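Local coordinates for protein pof8 (Schizosaccharomyces pombe, PDB 6TZN), which binds telomerase RNA ter1 and promotes its assembly with the catalytic subunit trt1, the present chain being its C-terminal xRRM domain, at residues Ile50-Arg53 against Glu58-Ile61; Leu67-Cys72 against Ala104-Gly109; Lys25-Ser30 against Arg81-His86; Ile60-Thr65 against Lys113-Met118. All blocks are in the same frame, centred on the assembly; numbering follows the deposited sequence.

Interaction 1. Residues Ile50-Arg53 against Glu58-Ile61; sequences IDYR and EAII
Asp51 and Ile60 face each other as a hydrogen-bonded antiparallel pair, and their two backbone bonds fix the register of the hairpin formed by strands 47-51 and 58-63. Asp51 N donates to Ile60 O at 2.8 Å in a nearly straight bond, 170° at the hydrogen; Ile60 N returns a bond to Asp51 O at 3.0 Å, in the carbonyl plane. Asp51 O also receives a CA-H contact from Ala59.

The close packing lies on the face bearing Ile50, Ala59 and Ile61, which is turned to helix 25-39. Ile50 and Ile61 run side by side, and Ile61 CD1 sits 3.9 Å from Ile50 CG2, brought there by the bend of its own chain at chi2 (-58°). Beside them Tyr52 CD1 lies 4.0 Å from Ala59 CB, while the ring's edge meets Glu58 O; the phenolic OH is bound to Glu56 O.

Toward the turn the pairing slackens. Instead of a direct bond, a water bridges the two chain segments, accepting from Arg53 N at 3.0 Å and donating to Glu58 O at 2.7 Å. On the other face the carboxylate of Asp51 is hydrogen-bonded to Tyr115 OH. A hairpin with one side against a helix and the other beneath a C-terminal helix is the arrangement expected of the second and third strands of an xRRM.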
loop_
_atom_site.group_PDB
_atom_site.type_symbol
_atom_site.label_atom_id
_atom_site.label_comp_id
_atom_site.label_asym_id
_atom_site.label_seq_id
_atom_site.Cartn_x
_atom_site.Cartn_y
_atom_site.Cartn_z
ATOM N N ILE A 50 -8.950 1.520 0.036
ATOM C CA ILE A 50 -7.767 2.327 -0.188
ATOM C C ILE A 50 -8.147 3.753 0.162
ATOM O O ILE A 50 -9.025 4.340 -0.483
ATOM C CB ILE A 50 -7.295 2.220 -1.644
ATOM C CG1 ILE A 50 -6.915 0.769 -1.962
ATOM C CG2 ILE A 50 -6.139 3.181 -1.914
ATOM C CD1 ILE A 50 -6.605 0.527 -3.422
ATOM N N ASP A 51 -7.523 4.301 1.198
ATOM C CA ASP A 51 -7.747 5.692 1.574
ATOM C C ASP A 51 -6.649 6.517 0.919
ATOM O O ASP A 51 -5.475 6.422 1.294
ATOM C CB ASP A 51 -7.737 5.861 3.092
ATOM C CG ASP A 51 -8.834 5.054 3.798
ATOM O OD1 ASP A 51 -9.785 4.558 3.148
ATOM O OD2 ASP A 51 -8.741 4.925 5.031
ATOM N N TYR A 52 -7.019 7.309 -0.083
ATOM C CA TYR A 52 -6.035 8.063 -0.842
ATOM C C TYR A 52 -6.660 9.366 -1.312
ATOM O O TYR A 52 -7.792 9.372 -1.797
ATOM C CB TYR A 52 -5.517 7.277 -2.054
ATOM C CG TYR A 52 -4.573 8.101 -2.884
ATOM C CD1 TYR A 52 -3.291 8.396 -2.429
ATOM C CD2 TYR A 52 -4.980 8.644 -4.097
ATOM C CE1 TYR A 52 -2.429 9.183 -3.172
ATOM C CE2 TYR A 52 -4.123 9.427 -4.849
ATOM C CZ TYR A 52 -2.856 9.695 -4.383
ATOM O OH TYR A 52 -2.017 10.495 -5.113
ATOM N N ARG A 53 -5.909 10.455 -1.169
ATOM C CA ARG A 53 -6.325 11.777 -1.618
ATOM C C ARG A 53 -5.393 12.223 -2.731
ATOM O O ARG A 53 -4.170 12.156 -2.580
ATOM C CB ARG A 53 -6.256 12.788 -0.473
ATOM C CG ARG A 53 -6.772 14.158 -0.857
ATOM N N GLU A 58 1.062 9.346 -0.113
ATOM C CA GLU A 58 0.828 8.246 0.809
ATOM C C GLU A 58 -0.621 7.801 0.707
ATOM O O GLU A 58 -1.505 8.578 0.328
ATOM C CB GLU A 58 1.138 8.647 2.260
ATOM C CG GLU A 58 2.578 9.074 2.489
ATOM C CD GLU A 58 2.865 9.453 3.930
ATOM O OE1 GLU A 58 1.939 9.381 4.765
ATOM O OE2 GLU A 58 4.022 9.827 4.222
ATOM N N ALA A 59 -0.856 6.533 1.036
ATOM C CA ALA A 59 -2.201 5.992 1.154
ATOM C C ALA A 59 -2.238 5.063 2.356
ATOM O O ALA A 59 -1.210 4.536 2.789
ATOM C CB ALA A 59 -2.605 5.215 -0.105
ATOM N N ILE A 60 -3.436 4.847 2.893
ATOM C CA ILE A 60 -3.645 3.832 3.925
ATOM C C ILE A 60 -4.514 2.736 3.330
ATOM O O ILE A 60 -5.606 3.012 2.822
ATOM C CB ILE A 60 -4.281 4.410 5.199
ATOM C CG1 ILE A 60 -3.342 5.437 5.841
ATOM C CG2 ILE A 60 -4.624 3.283 6.167
ATOM C CD1 ILE A 60 -3.885 6.062 7.108
ATOM N N ILE A 61 -4.024 1.500 3.378
ATOM C CA ILE A 61 -4.736 0.346 2.845
ATOM C C ILE A 61 -5.350 -0.430 4.003
ATOM O O ILE A 61 -4.648 -0.801 4.954
ATOM C CB ILE A 61 -3.796 -0.567 2.035
ATOM C CG1 ILE A 61 -2.864 0.244 1.120
ATOM C CG2 ILE A 61 -4.616 -1.596 1.253
ATOM C CD1 ILE A 61 -3.585 1.141 0.122
HETATM O O HOH W 1 -3.685 10.157 0.769
#

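Interaction 2. Residues Leu67-Cys72 against Ala104-Gly109; sequences LHAETC and AELITG
Helix 66-78 meets the edge strand 103-106 here through a small, apolar contact, on the side of the sheet that carries the helices. In the alpha/beta sandwich of an RNA recognition motif, two helices cover one side of a four-stranded antiparallel sheet, and this is where the second of them passes the last strand. Just 111 Å² is buried between the segments, and no hydrogen bond crosses.

Two pairs make the contact. Ala69 points from the helix toward the strand, and its methyl meets one branch of Leu106, with Ala69 CB 4.2 Å from Leu106 CD1. The leucine sits at the exposed border, where it also touches Asn11, and it leans back to the helix with its CG anti to the backbone N (chi1 -169°). One turn farther along, the sulfur of Cys72 meets Ala104, which points toward the helix from a strand position that also packs on Ile16.

The CA atoms of Cys72 and Ala104 are 7.1 Å apart, a near approach that is consistent with the small size of both residues. Behind the pairs, Thr14 of the neighbouring strand and Trp63 touch both Ala69 and Cys72, so the helix rests on the middle of the sheet as well as on its edge. In the second pair it is the sulfur that does the touching: Cys72 SG, anti to its own N (chi1 175°), lies 4.1 Å from Ala104 CB.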
loop_
_atom_site.group_PDB
_atom_site.type_symbol
_atom_site.label_atom_id
_atom_site.label_comp_id
_atom_site.label_asym_id
_atom_site.label_seq_id
_atom_site.Cartn_x
_atom_site.Cartn_y
_atom_site.Cartn_z
ATOM N N LEU A 67 -3.178 -11.382 7.472
ATOM C CA LEU A 67 -2.235 -12.073 6.600
ATOM C C LEU A 67 -1.983 -11.291 5.317
ATOM O O LEU A 67 -0.844 -11.222 4.842
ATOM C CB LEU A 67 -2.734 -13.483 6.289
ATOM C CG LEU A 67 -1.790 -14.294 5.401
ATOM C CD1 LEU A 67 -0.410 -14.415 6.046
ATOM C CD2 LEU A 67 -2.377 -15.664 5.096
ATOM N N HIS A 68 -3.032 -10.688 4.745
ATOM C CA HIS A 68 -2.854 -9.847 3.561
ATOM C C HIS A 68 -1.947 -8.661 3.865
ATOM O O HIS A 68 -1.050 -8.332 3.080
ATOM C CB HIS A 68 -4.207 -9.337 3.064
ATOM C CG HIS A 68 -5.070 -10.382 2.429
ATOM N ND1 HIS A 68 -6.084 -11.023 3.107
ATOM C CD2 HIS A 68 -5.089 -10.876 1.170
ATOM C CE1 HIS A 68 -6.680 -11.879 2.297
ATOM N NE2 HIS A 68 -6.098 -11.806 1.114
ATOM N N ALA A 69 -2.177 -7.999 5.003
ATOM C CA ALA A 69 -1.356 -6.846 5.362
ATOM C C ALA A 69 0.102 -7.246 5.540
ATOM O O ALA A 69 1.007 -6.538 5.085
ATOM C CB ALA A 69 -1.892 -6.173 6.626
ATOM N N GLU A 70 0.350 -8.385 6.194
ATOM C CA GLU A 70 1.721 -8.854 6.370
ATOM C C GLU A 70 2.376 -9.169 5.032
ATOM O O GLU A 70 3.562 -8.878 4.826
ATOM C CB GLU A 70 1.721 -10.099 7.257
ATOM C CG GLU A 70 3.106 -10.553 7.697
ATOM C CD GLU A 70 3.058 -11.759 8.611
ATOM O OE1 GLU A 70 2.281 -12.696 8.323
ATOM O OE2 GLU A 70 3.795 -11.771 9.619
ATOM N N THR A 71 1.621 -9.776 4.112
ATOM C CA THR A 71 2.162 -10.074 2.792
ATOM C C THR A 71 2.559 -8.790 2.071
ATOM O O THR A 71 3.602 -8.729 1.407
ATOM C CB THR A 71 1.125 -10.855 1.980
ATOM O OG1 THR A 71 0.818 -12.089 2.642
ATOM C CG2 THR A 71 1.626 -11.134 0.570
ATOM N N CYS A 72 1.733 -7.748 2.196
ATOM C CA CYS A 72 2.056 -6.458 1.598
ATOM C C CYS A 72 3.361 -5.905 2.164
ATOM O O CYS A 72 4.240 -5.455 1.415
ATOM C CB CYS A 72 0.902 -5.490 1.849
ATOM S SG CYS A 72 1.220 -3.809 1.297
ATOM N N ALA A 104 6.082 0.209 2.567
ATOM C CA ALA A 104 4.848 -0.152 3.254
ATOM C C ALA A 104 5.149 -0.399 4.725
ATOM O O ALA A 104 6.102 -1.114 5.055
ATOM C CB ALA A 104 4.183 -1.383 2.626
ATOM N N GLU A 105 4.337 0.183 5.601
ATOM C CA GLU A 105 4.505 0.063 7.045
ATOM C C GLU A 105 3.176 -0.307 7.685
ATOM O O GLU A 105 2.133 0.252 7.333
ATOM C CB GLU A 105 4.972 1.391 7.665
ATOM C CG GLU A 105 6.141 2.062 6.969
ATOM C CD GLU A 105 6.445 3.437 7.537
ATOM O OE1 GLU A 105 7.618 3.863 7.461
ATOM O OE2 GLU A 105 5.515 4.094 8.058
ATOM N N LEU A 106 3.220 -1.229 8.641
ATOM C CA LEU A 106 2.027 -1.587 9.391
ATOM C C LEU A 106 1.691 -0.464 10.362
ATOM O O LEU A 106 2.569 0.042 11.069
ATOM C CB LEU A 106 2.278 -2.884 10.158
ATOM C CG LEU A 106 1.052 -3.550 10.783
ATOM C CD1 LEU A 106 0.146 -4.142 9.714
ATOM C CD2 LEU A 106 1.501 -4.623 11.779
ATOM N N ILE A 107 0.426 -0.062 10.388
ATOM C CA ILE A 107 -0.041 0.969 11.306
ATOM C C ILE A 107 -0.495 0.289 12.592
ATOM O O ILE A 107 -1.297 -0.650 12.556
ATOM C CB ILE A 107 -1.181 1.787 10.674
ATOM C CG1 ILE A 107 -0.696 2.478 9.394
ATOM C CG2 ILE A 107 -1.712 2.818 11.661
ATOM C CD1 ILE A 107 -1.780 3.248 8.655
ATOM N N THR A 108 0.035 0.740 13.728
ATOM C CA THR A 108 -0.218 0.086 15.010
ATOM C C THR A 108 -0.464 1.151 16.074
ATOM O O THR A 108 -0.527 2.351 15.787
ATOM C CB THR A 108 0.967 -0.800 15.421
ATOM O OG1 THR A 108 2.147 0.008 15.527
ATOM C CG2 THR A 108 1.200 -1.919 14.412
ATOM N N GLY A 109 -0.599 0.693 17.317
ATOM C CA GLY A 109 -0.644 1.598 18.452
ATOM C C GLY A 109 -1.773 2.603 18.358
ATOM O O GLY A 109 -2.880 2.303 17.889
#

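Interaction 3. Residues Lys25-Ser30 against Arg81-His86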
loop_
_atom_site.group_PDB
_atom_site.type_symbol
_atom_site.label_atom_id
_atom_site.label_comp_id
_atom_site.label_asym_id
_atom_site.label_seq_id
_atom_site.Cartn_x
_atom_site.Cartn_y
_atom_site.Cartn_z
ATOM N N LYS A 25 -6.711 5.858 -7.035
ATOM C CA LYS A 25 -7.001 4.625 -6.307
ATOM C C LYS A 25 -6.953 3.404 -7.217
ATOM O O LYS A 25 -6.500 2.334 -6.800
ATOM C CB LYS A 25 -8.359 4.721 -5.614
ATOM C CG LYS A 25 -8.353 5.549 -4.344
ATOM C CD LYS A 25 -9.720 5.561 -3.675
ATOM C CE LYS A 25 -9.777 6.624 -2.596
ATOM N NZ LYS A 25 -10.779 6.313 -1.547
ATOM N N SER A 26 -7.430 3.533 -8.456
ATOM C CA SER A 26 -7.407 2.399 -9.374
ATOM C C SER A 26 -5.979 1.937 -9.645
ATOM O O SER A 26 -5.689 0.730 -9.629
ATOM C CB SER A 26 -8.096 2.770 -10.684
ATOM O OG SER A 26 -7.992 1.714 -11.618
ATOM N N THR A 27 -5.070 2.884 -9.888
ATOM C CA THR A 27 -3.677 2.524 -10.121
ATOM C C THR A 27 -3.057 1.921 -8.872
ATOM O O THR A 27 -2.328 0.930 -8.959
ATOM C CB THR A 27 -2.874 3.737 -10.593
ATOM O OG1 THR A 27 -3.487 4.286 -11.763
ATOM C CG2 THR A 27 -1.432 3.347 -10.920
ATOM N N ILE A 28 -3.338 2.500 -7.699
ATOM C CA ILE A 28 -2.812 1.931 -6.460
ATOM C C ILE A 28 -3.289 0.496 -6.288
ATOM O O ILE A 28 -2.506 -0.398 -5.947
ATOM C CB ILE A 28 -3.178 2.807 -5.245
ATOM C CG1 ILE A 28 -2.559 4.201 -5.369
ATOM C CG2 ILE A 28 -2.760 2.118 -3.949
ATOM C CD1 ILE A 28 -3.203 5.221 -4.429
ATOM N N HIS A 29 -4.570 0.246 -6.546
ATOM C CA HIS A 29 -5.098 -1.111 -6.433
ATOM C C HIS A 29 -4.355 -2.065 -7.364
ATOM O O HIS A 29 -3.931 -3.153 -6.954
ATOM C CB HIS A 29 -6.598 -1.114 -6.741
ATOM C CG HIS A 29 -7.255 -2.438 -6.511
ATOM N ND1 HIS A 29 -8.135 -2.657 -5.473
ATOM C CD2 HIS A 29 -7.166 -3.609 -7.183
ATOM C CE1 HIS A 29 -8.562 -3.906 -5.518
ATOM N NE2 HIS A 29 -7.984 -4.507 -6.542
ATOM N N SER A 30 -4.173 -1.665 -8.624
ATOM C CA SER A 30 -3.476 -2.517 -9.581
ATOM C C SER A 30 -2.025 -2.731 -9.178
ATOM O O SER A 30 -1.496 -3.845 -9.303
ATOM C CB SER A 30 -3.545 -1.898 -10.976
ATOM O OG SER A 30 -4.882 -1.874 -11.431
ATOM N N ARG A 81 10.605 -1.205 -5.687
ATOM C CA ARG A 81 9.616 -0.699 -6.623
ATOM C C ARG A 81 9.585 0.815 -6.511
ATOM O O ARG A 81 9.700 1.366 -5.414
ATOM C CB ARG A 81 8.217 -1.275 -6.327
ATOM C CG ARG A 81 8.130 -2.785 -6.316
ATOM C CD ARG A 81 7.681 -3.334 -7.646
ATOM N NE ARG A 81 7.730 -4.793 -7.669
ATOM C CZ ARG A 81 7.799 -5.533 -8.771
ATOM N NH1 ARG A 81 7.822 -4.974 -9.971
ATOM N NH2 ARG A 81 7.870 -6.857 -8.667
ATOM N N LYS A 82 9.430 1.479 -7.655
ATOM C CA LYS A 82 9.277 2.928 -7.707
ATOM C C LYS A 82 8.282 3.236 -8.808
ATOM O O LYS A 82 8.448 2.767 -9.934
ATOM C CB LYS A 82 10.604 3.617 -8.038
ATOM N N GLN A 83 7.259 4.018 -8.488
ATOM C CA GLN A 83 6.283 4.396 -9.494
ATOM C C GLN A 83 6.887 5.476 -10.386
ATOM O O GLN A 83 7.264 6.546 -9.897
ATOM C CB GLN A 83 5.025 4.908 -8.805
ATOM C CG GLN A 83 3.798 4.246 -9.301
ATOM C CD GLN A 83 2.532 4.802 -8.694
ATOM O OE1 GLN A 83 2.556 5.541 -7.698
ATOM N NE2 GLN A 83 1.410 4.448 -9.292
ATOM N N ASN A 84 6.981 5.198 -11.686
ATOM C CA ASN A 84 7.625 6.095 -12.644
ATOM C C ASN A 84 6.678 7.112 -13.266
ATOM O O ASN A 84 7.140 8.058 -13.913
ATOM C CB ASN A 84 8.264 5.278 -13.763
ATOM C CG ASN A 84 9.341 4.364 -13.248
ATOM O OD1 ASN A 84 10.401 4.834 -12.838
ATOM N ND2 ASN A 84 9.076 3.049 -13.242
ATOM N N SER A 85 5.377 6.936 -13.102
ATOM C CA SER A 85 4.402 7.863 -13.649
ATOM C C SER A 85 3.119 7.650 -12.871
ATOM O O SER A 85 3.006 6.722 -12.071
ATOM C CB SER A 85 4.179 7.593 -15.133
ATOM O OG SER A 85 3.538 6.337 -15.300
ATOM N N HIS A 86 2.140 8.514 -13.120
ATOM C CA HIS A 86 0.910 8.433 -12.348
ATOM C C HIS A 86 0.136 7.145 -12.608
ATOM O O HIS A 86 -0.674 6.752 -11.765
ATOM C CB HIS A 86 0.041 9.660 -12.623
ATOM C CG HIS A 86 -0.567 9.672 -13.988
ATOM N ND1 HIS A 86 -1.749 9.026 -14.279
ATOM C CD2 HIS A 86 -0.169 10.268 -15.136
ATOM C CE1 HIS A 86 -2.048 9.214 -15.552
ATOM N NE2 HIS A 86 -1.107 9.966 -16.094
#
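Thr27 meets Gln83 and His86 by van der Waals contact of its methyl group with polar atoms. The threonine, near the start of helix 25-39, points toward the loop, and its CG2 stands anti to the backbone N (chi1 -56° for OG1), which carries the methyl outward to the polar groups opposite. Thr27 CG2 lies 3.5 Å from Gln83 NE2 and 3.6 Å from His86 O, so a methyl is flanked by an amide nitrogen and a carbonyl oxygen. The two side chains, Thr27 and Gln83, cross obliquely. Gln83 reaches the helix with a chain extended beyond CG, although its first torsion, -129°, is away from the usual staggered values.

The loop 81-86 belongs to the long connection between helix 66-78 and strand 103-106, the link between the second helix and the fourth strand of the RNA recognition motif fold, and it lies against the first helix near that helix's start. The CA atoms of Thr27 and His86 are 7.8 Å apart, and 105 Å² is buried in all.

Hydrogen bonding is directed elsewhere, since none joins the two segments. Thr27 OG1 is bound to Asn24 OD1 at the beginning of the helix. Both ends of the Gln83 amide are engaged, OE1 by His20 N and NE2 by a residue flanking the segments, and the main-chain Gln83 O is taken by Arg99 NE. The carbonyl that the threonine methyl approaches, His86 O, accepts from Thr23 OG1.

Interaction 4. Residues Ile60-Thr65 against Lys113-Met118; sequences IIRWKT and KNYWRM. With NO3 (nitrate ion), chain B.
Tyr115, Arg62 and Ile60 lose the most surface where helix 109-119 lies across strand 58-63; the axes of the segments 60-63 and 113-118 come within 12.1 Å and are 82° apart. Tyr115 points toward the sheet, its CG anti to the backbone N, and the ring slides past Ile60 in the opposite direction; Ile60 CG2 comes within 3.6 Å of Tyr115 CE2. Tyr115 OH continues to Asp51 OD2, its hydrogen-bond partner on the next strand, passing Arg62 CB at 3.9 Å.

Arg62 bends at chi2 (-80°) and crosses Trp116 at about a right angle, its guanidinium plane 72° from the indole. Arg62 NE lies at the edge of that ring, 3.8 Å from Trp116 CH2. Three bonds hold the guanidinium: Arg62 NH1 to Trp63 O at 2.9 Å, Arg62 NE to nitrate O1 at 2.9 Å and Arg62 NH2 to nitrate O3 at 3.0 Å. With an alanine here, Trp63 O and the nitrate would probably both be left without the guanidinium that binds them, and the edge of Trp116 without its neighbour. Trp116 in turn stacks on Phe8.

The nitrate, probably from the crystallisation liquor, is consistent with a spot that can take an anion. A C-terminal helix laid across the sheet face not covered by the two RRM helices is the defining feature of the xRRM.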
loop_
_atom_site.group_PDB
_atom_site.type_symbol
_atom_site.label_atom_id
_atom_site.label_comp_id
_atom_site.label_asym_id
_atom_site.label_seq_id
_atom_site.Cartn_x
_atom_site.Cartn_y
_atom_site.Cartn_z
ATOM N N ILE A 60 -3.436 4.847 2.893
ATOM C CA ILE A 60 -3.645 3.832 3.925
ATOM C C ILE A 60 -4.514 2.736 3.330
ATOM O O ILE A 60 -5.606 3.012 2.822
ATOM C CB ILE A 60 -4.281 4.410 5.199
ATOM C CG1 ILE A 60 -3.342 5.437 5.841
ATOM C CG2 ILE A 60 -4.624 3.283 6.167
ATOM C CD1 ILE A 60 -3.885 6.062 7.108
ATOM N N ILE A 61 -4.024 1.500 3.378
ATOM C CA ILE A 61 -4.736 0.346 2.845
ATOM C C ILE A 61 -5.350 -0.430 4.003
ATOM O O ILE A 61 -4.648 -0.801 4.954
ATOM C CB ILE A 61 -3.796 -0.567 2.035
ATOM C CG1 ILE A 61 -2.864 0.244 1.120
ATOM C CG2 ILE A 61 -4.616 -1.596 1.253
ATOM C CD1 ILE A 61 -3.585 1.141 0.122
ATOM N N ARG A 62 -6.656 -0.683 3.926
ATOM C CA ARG A 62 -7.342 -1.589 4.844
ATOM C C ARG A 62 -7.451 -2.933 4.133
ATOM O O ARG A 62 -8.248 -3.092 3.201
ATOM C CB ARG A 62 -8.720 -1.040 5.225
ATOM C CG ARG A 62 -9.433 -1.776 6.373
ATOM C CD ARG A 62 -10.105 -3.069 5.913
ATOM N NE ARG A 62 -11.283 -3.385 6.708
ATOM C CZ ARG A 62 -11.706 -4.608 7.013
ATOM N NH1 ARG A 62 -11.020 -5.684 6.636
ATOM N NH2 ARG A 62 -12.823 -4.751 7.714
ATOM N N TRP A 63 -6.650 -3.899 4.578
ATOM C CA TRP A 63 -6.631 -5.217 3.966
ATOM C C TRP A 63 -7.758 -6.072 4.525
ATOM O O TRP A 63 -8.297 -5.808 5.603
ATOM C CB TRP A 63 -5.280 -5.884 4.220
ATOM C CG TRP A 63 -4.189 -5.190 3.474
ATOM C CD1 TRP A 63 -3.370 -4.194 3.942
ATOM C CD2 TRP A 63 -3.815 -5.413 2.113
ATOM N NE1 TRP A 63 -2.496 -3.800 2.953
ATOM C CE2 TRP A 63 -2.756 -4.524 1.816
ATOM C CE3 TRP A 63 -4.273 -6.278 1.112
ATOM C CZ2 TRP A 63 -2.145 -4.483 0.563
ATOM C CZ3 TRP A 63 -3.668 -6.237 -0.131
ATOM C CH2 TRP A 63 -2.614 -5.343 -0.397
ATOM N N LYS A 64 -8.118 -7.115 3.775
ATOM C CA LYS A 64 -9.195 -7.990 4.227
ATOM C C LYS A 64 -8.834 -8.689 5.534
ATOM O O LYS A 64 -9.682 -8.816 6.427
ATOM C CB LYS A 64 -9.573 -9.001 3.143
ATOM C CG LYS A 64 -10.849 -9.770 3.449
ATOM C CD LYS A 64 -11.183 -10.764 2.351
ATOM C CE LYS A 64 -12.492 -11.479 2.641
ATOM N NZ LYS A 64 -12.851 -12.442 1.566
ATOM N N THR A 65 -7.597 -9.163 5.659
ATOM C CA THR A 65 -7.149 -9.930 6.817
ATOM C C THR A 65 -5.737 -9.513 7.190
ATOM O O THR A 65 -4.999 -8.978 6.357
ATOM C CB THR A 65 -7.145 -11.446 6.552
ATOM O OG1 THR A 65 -6.060 -11.775 5.672
ATOM C CG2 THR A 65 -8.475 -11.923 5.967
ATOM N N LYS A 113 -5.589 2.871 16.485
ATOM C CA LYS A 113 -6.821 3.154 17.212
ATOM C C LYS A 113 -7.532 4.365 16.627
ATOM O O LYS A 113 -8.760 4.361 16.470
ATOM C CB LYS A 113 -6.519 3.369 18.697
ATOM C CG LYS A 113 -6.068 2.109 19.420
ATOM C CD LYS A 113 -5.661 2.419 20.858
ATOM N N ASN A 114 -6.771 5.406 16.273
ATOM C CA ASN A 114 -7.380 6.625 15.758
ATOM C C ASN A 114 -7.969 6.431 14.367
ATOM O O ASN A 114 -8.971 7.074 14.035
ATOM C CB ASN A 114 -6.375 7.773 15.767
ATOM C CG ASN A 114 -7.041 9.121 15.944
ATOM O OD1 ASN A 114 -7.607 9.411 16.999
ATOM N ND2 ASN A 114 -6.978 9.956 14.913
ATOM N N TYR A 115 -7.365 5.570 13.539
ATOM C CA TYR A 115 -7.960 5.268 12.239
ATOM C C TYR A 115 -9.383 4.760 12.406
ATOM O O TYR A 115 -10.313 5.238 11.744
ATOM C CB TYR A 115 -7.115 4.229 11.495
ATOM C CG TYR A 115 -7.701 3.784 10.162
ATOM C CD1 TYR A 115 -8.683 2.795 10.098
ATOM C CD2 TYR A 115 -7.259 4.345 8.971
ATOM C CE1 TYR A 115 -9.218 2.398 8.890
ATOM C CE2 TYR A 115 -7.779 3.945 7.755
ATOM C CZ TYR A 115 -8.756 2.968 7.717
ATOM O OH TYR A 115 -9.275 2.555 6.505
ATOM N N TRP A 116 -9.568 3.780 13.289
ATOM C CA TRP A 116 -10.886 3.197 13.480
ATOM C C TRP A 116 -11.824 4.156 14.202
ATOM O O TRP A 116 -13.021 4.188 13.898
ATOM C CB TRP A 116 -10.755 1.843 14.187
ATOM C CG TRP A 116 -10.069 0.832 13.317
ATOM C CD1 TRP A 116 -8.780 0.382 13.431
ATOM C CD2 TRP A 116 -10.628 0.161 12.179
ATOM N NE1 TRP A 116 -8.506 -0.526 12.431
ATOM C CE2 TRP A 116 -9.625 -0.683 11.655
ATOM C CE3 TRP A 116 -11.879 0.192 11.553
ATOM C CZ2 TRP A 116 -9.835 -1.488 10.536
ATOM C CZ3 TRP A 116 -12.088 -0.613 10.444
ATOM C CH2 TRP A 116 -11.068 -1.439 9.946
ATOM N N ARG A 117 -11.298 4.951 15.139
ATOM C CA ARG A 117 -12.110 5.966 15.804
ATOM C C ARG A 117 -12.609 7.007 14.810
ATOM O O ARG A 117 -13.785 7.386 14.837
ATOM C CB ARG A 117 -11.298 6.627 16.920
ATOM C CG ARG A 117 -12.009 7.756 17.649
ATOM C CD ARG A 117 -11.080 8.430 18.656
ATOM N NE ARG A 117 -10.539 7.480 19.626
ATOM C CZ ARG A 117 -9.270 7.079 19.660
ATOM N NH1 ARG A 117 -8.397 7.551 18.781
ATOM N NH2 ARG A 117 -8.873 6.210 20.581
ATOM N N MET A 118 -11.728 7.482 13.922
ATOM C CA MET A 118 -12.137 8.477 12.935
ATOM C C MET A 118 -13.079 7.888 11.897
ATOM O O MET A 118 -13.991 8.577 11.426
ATOM C CB MET A 118 -10.911 9.091 12.261
ATOM C CG MET A 118 -10.125 10.035 13.156
ATOM S SD MET A 118 -11.075 11.490 13.644
ATOM C CE MET A 118 -11.662 11.035 15.278
HETATM N N NO3 B . -14.054 -1.196 7.246
HETATM O O1 NO3 B . -12.858 -0.964 6.945
HETATM O O2 NO3 B . -14.953 -0.394 6.895
HETATM O O3 NO3 B . -14.373 -2.221 7.911
#

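How the interactions relate
Interactions 1 and 4 share Ile60 and strand 58-63, and the hydrogen bond between Tyr115 OH and Asp51 OD2 joins them. Interaction 1 is backbone pairing between neighbouring strands, partly buried; interaction 4 is a surface contact of aromatic rings and a charged arginine. Interactions 2 and 3 lie on opposite sides of the chain's centre, about 18 Å between centres. The former is purely apolar, partly buried and set on the sheet, whereas interaction 3 is buried but joins a helix to a loop whose polar groups bond elsewhere. Trp63, on the strand of interaction 4, packs on the helix of interaction 2, and Ile28 and Lys25 link interaction 3 to the hairpin of interaction 1.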